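Long-range contact in putative 6-phosphogluconolactonase (Neisseria gonorrhoeae, PDB 3LHI), which probably hydrolyses 6-phosphogluconolactone to 6-phosphogluconate, the second step in the oxidative stage of the pentose phosphate pathway: residues Thr66-His77 with Trp99-Glu109. Numbering follows the deposited sequence.
Sequences TLADERIVPTNH and WIPMVEDGKTE
The His77 ring has Val73 CB over one face, displaced toward the rim, and carboxylate oxygen Glu109 OE2 at its edge, 3.7 Å from CD2; the ring and carboxylate planes stand 73° apart, and ND1 is hydrogen-bonded to Asp79 N. At the opposite end of the contact, the indole of Trp99 meets strand 63-71 obliquely, CH2 lying against Leu67 CG and CZ3 against Thr66 CA, while Arg86 makes a cation-pi contact with the indole. In this glucosamine-6-phosphate isomerase/6-phosphogluconolactonase fold, strand 63-71 runs parallel to the short strand 98-99, and the loop leading from the latter to helix 114-124 runs alongside residues 66-77. Thr66 OG1, turned anti to its own N (chi1 -163°), donates to Ile100 O at 2.8 Å, tilted 33° from the carbonyl plane. Selenomethionine Met102, in one of its two modelled conformers, lays CG beside Leu67 CB and folds back so that CE comes within 3.6 Å of Leu67 O; Ile176 of strand 175-178 also touches it. Val103 crosses Glu70 at about a right angle, CG2 lying 3.7 Å from Glu70 CG, and its CG1 reaches Val73 O and Thr75 CG2. Glu70 OE1 accepts from both Arg71 N and Asn81 N, and OE2 is hydrogen-bonded to Thr82 OG1. Pro74 presses its ring across the side chain of Glu109 and against Lys107 O. Water 1 ties the turns 74-77 and 104-107 together, accepting from Thr75 N and donating to both Glu104 O and Lys107 O. Water 2 bridges Gly106 N and Thr75 OG1. That hydroxyl is thus gripped twice, for it also donates to Asp105 OD1 at 2.7 Å, on the anti side of a carboxylate whose OD2 forms a salt bridge with Arg86 NH2.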
loop_
_atom_site.group_PDB
_atom_site.type_symbol
_atom_site.label_atom_id
_atom_site.label_comp_id
_atom_site.label_asym_id
_atom_site.label_seq_id
_atom_site.Cartn_x
_atom_site.Cartn_y
_atom_site.Cartn_z
ATOM N N THR A 66 4.390 -7.569 -0.903
ATOM C CA THR A 66 3.054 -7.659 -1.426
ATOM C C THR A 66 2.505 -6.248 -1.636
ATOM O O THR A 66 3.216 -5.251 -1.543
ATOM C CB THR A 66 2.174 -8.454 -0.443
ATOM O OG1 THR A 66 0.968 -8.894 -1.115
ATOM C CG2 THR A 66 1.815 -7.688 0.862
ATOM N N LEU A 67 1.224 -6.200 -1.968
ATOM C CA LEU A 67 0.514 -4.971 -2.260
ATOM C C LEU A 67 -0.494 -4.561 -1.227
ATOM O O LEU A 67 -1.153 -5.430 -0.646
ATOM C CB LEU A 67 -0.246 -5.152 -3.583
ATOM C CG LEU A 67 0.574 -5.465 -4.796
ATOM C CD1 LEU A 67 -0.281 -5.893 -5.996
ATOM C CD2 LEU A 67 1.412 -4.272 -5.139
ATOM N N ALA A 68 -0.672 -3.269 -1.064
ATOM C CA ALA A 68 -1.753 -2.732 -0.217
ATOM C C ALA A 68 -3.104 -2.901 -0.920
ATOM O O ALA A 68 -4.145 -2.956 -0.244
ATOM C CB ALA A 68 -1.516 -1.252 0.050
ATOM N N ASP A 69 -3.091 -2.954 -2.255
ATOM C CA ASP A 69 -4.288 -3.040 -3.051
ATOM C C ASP A 69 -3.894 -3.430 -4.461
ATOM O O ASP A 69 -2.753 -3.198 -4.876
ATOM C CB ASP A 69 -5.153 -1.764 -3.037
ATOM C CG ASP A 69 -4.511 -0.601 -3.720
ATOM O OD1 ASP A 69 -3.390 -0.241 -3.353
ATOM O OD2 ASP A 69 -5.154 0.007 -4.604
ATOM N N GLU A 70 -4.840 -4.027 -5.188
ATOM C CA GLU A 70 -4.579 -4.472 -6.553
ATOM C C GLU A 70 -5.817 -4.313 -7.381
ATOM O O GLU A 70 -6.951 -4.431 -6.906
ATOM C CB GLU A 70 -4.054 -5.899 -6.557
ATOM C CG GLU A 70 -3.776 -6.553 -7.905
ATOM C CD GLU A 70 -2.765 -5.848 -8.803
ATOM O OE1 GLU A 70 -2.981 -4.678 -9.124
ATOM O OE2 GLU A 70 -1.783 -6.483 -9.180
ATOM N N ARG A 71 -5.607 -4.010 -8.664
ATOM C CA ARG A 71 -6.648 -4.021 -9.682
ATOM C C ARG A 71 -6.861 -5.433 -10.113
ATOM O O ARG A 71 -5.894 -6.190 -10.364
ATOM C CB ARG A 71 -6.212 -3.135 -10.864
ATOM C CG ARG A 71 -6.078 -1.659 -10.606
ATOM C CD ARG A 71 -4.878 -1.254 -9.783
ATOM N NE ARG A 71 -4.813 0.180 -9.636
ATOM C CZ ARG A 71 -4.413 1.019 -10.593
ATOM N NH1 ARG A 71 -3.921 0.568 -11.734
ATOM N NH2 ARG A 71 -4.429 2.311 -10.324
ATOM N N ILE A 72 -8.133 -5.841 -10.204
ATOM C CA ILE A 72 -8.463 -7.217 -10.585
ATOM C C ILE A 72 -8.452 -7.284 -12.106
ATOM O O ILE A 72 -9.477 -7.148 -12.772
ATOM C CB ILE A 72 -9.775 -7.708 -9.957
ATOM C CG1 ILE A 72 -9.689 -7.596 -8.421
ATOM C CG2 ILE A 72 -10.023 -9.121 -10.401
ATOM C CD1 ILE A 72 -10.964 -8.037 -7.662
ATOM N N VAL A 73 -7.237 -7.427 -12.595
ATOM C CA VAL A 73 -6.854 -7.542 -14.006
ATOM C C VAL A 73 -5.714 -8.519 -14.059
ATOM O O VAL A 73 -5.038 -8.757 -13.064
ATOM C CB VAL A 73 -6.405 -6.171 -14.604
ATOM C CG1 VAL A 73 -7.569 -5.144 -14.633
ATOM C CG2 VAL A 73 -5.156 -5.612 -13.943
ATOM N N PRO A 74 -5.463 -9.130 -15.239
ATOM C CA PRO A 74 -4.347 -10.052 -15.304
ATOM C C PRO A 74 -3.018 -9.383 -14.912
ATOM O O PRO A 74 -2.860 -8.183 -15.093
ATOM C CB PRO A 74 -4.334 -10.477 -16.762
ATOM C CG PRO A 74 -5.777 -10.359 -17.148
ATOM C CD PRO A 74 -6.273 -9.122 -16.467
ATOM N N THR A 75 -2.075 -10.169 -14.434
ATOM C CA THR A 75 -0.849 -9.583 -13.958
ATOM C C THR A 75 0.073 -9.025 -15.050
ATOM O O THR A 75 1.019 -8.292 -14.743
ATOM C CB THR A 75 -0.118 -10.545 -13.029
ATOM O OG1 THR A 75 0.290 -11.707 -13.749
ATOM C CG2 THR A 75 -0.922 -10.881 -11.776
ATOM N N ASN A 76 -0.228 -9.310 -16.312
ATOM C CA ASN A 76 0.466 -8.693 -17.442
ATOM C C ASN A 76 -0.286 -7.517 -18.044
ATOM O O ASN A 76 0.133 -7.006 -19.073
ATOM C CB ASN A 76 0.807 -9.745 -18.499
ATOM C CG ASN A 76 -0.382 -10.346 -19.161
ATOM O OD1 ASN A 76 -1.501 -10.317 -18.650
ATOM N ND2 ASN A 76 -0.136 -10.986 -20.318
ATOM N N HIS A 77 -1.375 -7.056 -17.401
ATOM C CA HIS A 77 -2.179 -5.920 -17.852
ATOM C C HIS A 77 -1.493 -4.605 -17.515
ATOM O O HIS A 77 -0.807 -4.494 -16.474
ATOM C CB HIS A 77 -3.546 -5.990 -17.179
ATOM C CG HIS A 77 -4.584 -5.042 -17.677
ATOM N ND1 HIS A 77 -4.606 -3.693 -17.374
ATOM C CD2 HIS A 77 -5.659 -5.270 -18.480
ATOM C CE1 HIS A 77 -5.679 -3.145 -17.941
ATOM N NE2 HIS A 77 -6.345 -4.089 -18.592
ATOM N N TRP A 99 7.630 -12.883 -3.278
ATOM C CA TRP A 99 6.382 -12.250 -3.701
ATOM C C TRP A 99 5.194 -12.933 -3.111
ATOM O O TRP A 99 5.076 -14.152 -3.217
ATOM C CB TRP A 99 6.267 -12.221 -5.229
ATOM C CG TRP A 99 5.033 -11.594 -5.724
ATOM C CD1 TRP A 99 4.043 -12.210 -6.418
ATOM C CD2 TRP A 99 4.661 -10.238 -5.623
ATOM N NE1 TRP A 99 3.060 -11.345 -6.720
ATOM C CE2 TRP A 99 3.393 -10.112 -6.251
ATOM C CE3 TRP A 99 5.219 -9.128 -5.013
ATOM C CZ2 TRP A 99 2.728 -8.927 -6.324
ATOM C CZ3 TRP A 99 4.503 -7.929 -5.065
ATOM C CH2 TRP A 99 3.280 -7.859 -5.732
ATOM N N ILE A 100 4.339 -12.160 -2.444
ATOM C CA ILE A 100 3.090 -12.680 -1.883
ATOM C C ILE A 100 1.951 -12.138 -2.776
ATOM O O ILE A 100 1.683 -10.944 -2.826
ATOM C CB ILE A 100 2.896 -12.222 -0.411
ATOM C CG1 ILE A 100 4.080 -12.643 0.482
ATOM C CG2 ILE A 100 1.537 -12.753 0.109
ATOM C CD1 ILE A 100 4.121 -11.917 1.818
ATOM N N PRO A 101 1.329 -13.019 -3.580
ATOM C CA PRO A 101 0.427 -12.557 -4.635
ATOM C C PRO A 101 -0.915 -12.097 -4.154
ATOM O O PRO A 101 -1.446 -12.603 -3.127
ATOM C CB PRO A 101 0.283 -13.773 -5.515
ATOM C CG PRO A 101 0.360 -14.909 -4.535
ATOM C CD PRO A 101 1.488 -14.500 -3.603
HETATM N N MSE A 102 -1.491 -11.189 -4.932
HETATM C CA MSE A 102 -2.843 -10.701 -4.767
HETATM C C MSE A 102 -3.800 -11.207 -5.876
HETATM O O MSE A 102 -4.979 -11.442 -5.633
HETATM C CB MSE A 102 -2.822 -9.172 -4.742
HETATM C CG MSE A 102 -2.202 -8.534 -3.490
HETATM SE SE MSE A 102 -3.450 -8.562 -1.982
HETATM C CE MSE A 102 -4.160 -6.706 -2.158
ATOM N N VAL A 103 -3.269 -11.321 -7.093
ATOM C CA VAL A 103 -3.924 -11.895 -8.287
ATOM C C VAL A 103 -2.995 -12.977 -8.808
ATOM O O VAL A 103 -1.754 -12.802 -8.886
ATOM C CB VAL A 103 -4.157 -10.793 -9.386
ATOM C CG1 VAL A 103 -4.666 -11.393 -10.690
ATOM C CG2 VAL A 103 -5.198 -9.804 -8.887
ATOM N N GLU A 104 -3.579 -14.123 -9.188
ATOM C CA GLU A 104 -2.817 -15.262 -9.673
ATOM C C GLU A 104 -2.278 -15.017 -11.074
ATOM O O GLU A 104 -3.041 -14.610 -11.955
ATOM C CB GLU A 104 -3.745 -16.498 -9.659
ATOM C CG GLU A 104 -3.019 -17.804 -9.839
ATOM C CD GLU A 104 -3.891 -19.032 -9.611
ATOM O OE1 GLU A 104 -5.107 -18.866 -9.392
ATOM O OE2 GLU A 104 -3.300 -20.131 -9.653
ATOM N N ASP A 105 -0.999 -15.303 -11.281
ATOM C CA ASP A 105 -0.396 -15.235 -12.614
ATOM C C ASP A 105 -1.049 -16.244 -13.561
ATOM O O ASP A 105 -1.424 -17.346 -13.136
ATOM C CB ASP A 105 1.101 -15.537 -12.557
ATOM C CG ASP A 105 1.916 -14.471 -11.861
ATOM O OD1 ASP A 105 1.526 -13.272 -11.932
ATOM O OD2 ASP A 105 2.959 -14.859 -11.298
ATOM N N GLY A 106 -1.154 -15.874 -14.826
ATOM C CA GLY A 106 -1.642 -16.784 -15.852
ATOM C C GLY A 106 -3.130 -16.802 -16.059
ATOM O O GLY A 106 -3.625 -17.460 -16.969
ATOM N N LYS A 107 -3.853 -16.082 -15.229
ATOM C CA LYS A 107 -5.281 -15.966 -15.376
ATOM C C LYS A 107 -5.668 -14.779 -16.233
ATOM O O LYS A 107 -5.177 -13.674 -16.031
ATOM C CB LYS A 107 -5.935 -15.852 -13.998
ATOM C CG LYS A 107 -5.657 -17.026 -13.090
ATOM C CD LYS A 107 -6.281 -18.335 -13.597
ATOM C CE LYS A 107 -6.124 -19.431 -12.559
ATOM N NZ LYS A 107 -6.314 -20.752 -13.141
ATOM N N THR A 108 -6.545 -15.000 -17.204
ATOM C CA THR A 108 -6.976 -13.947 -18.095
ATOM C C THR A 108 -8.249 -13.281 -17.524
ATOM O O THR A 108 -8.762 -13.744 -16.501
ATOM C CB THR A 108 -7.163 -14.529 -19.511
ATOM O OG1 THR A 108 -8.251 -15.457 -19.514
ATOM C CG2 THR A 108 -5.882 -15.294 -19.944
ATOM N N GLU A 109 -8.732 -12.182 -18.119
ATOM C CA GLU A 109 -9.854 -11.404 -17.571
ATOM C C GLU A 109 -11.082 -12.230 -17.274
ATOM O O GLU A 109 -11.733 -12.036 -16.257
ATOM C CB GLU A 109 -10.355 -10.248 -18.466
ATOM C CG GLU A 109 -9.473 -9.041 -18.542
ATOM C CD GLU A 109 -8.353 -9.155 -19.558
ATOM O OE1 GLU A 109 -8.125 -10.303 -20.133
ATOM O OE2 GLU A 109 -7.723 -8.065 -19.768
HETATM O O HOH W 1 -3.131 -12.960 -14.243
HETATM O O HOH W 2 -0.490 -13.265 -15.990
HETATM O O HOH W 3 -9.150 -5.425 -18.719
#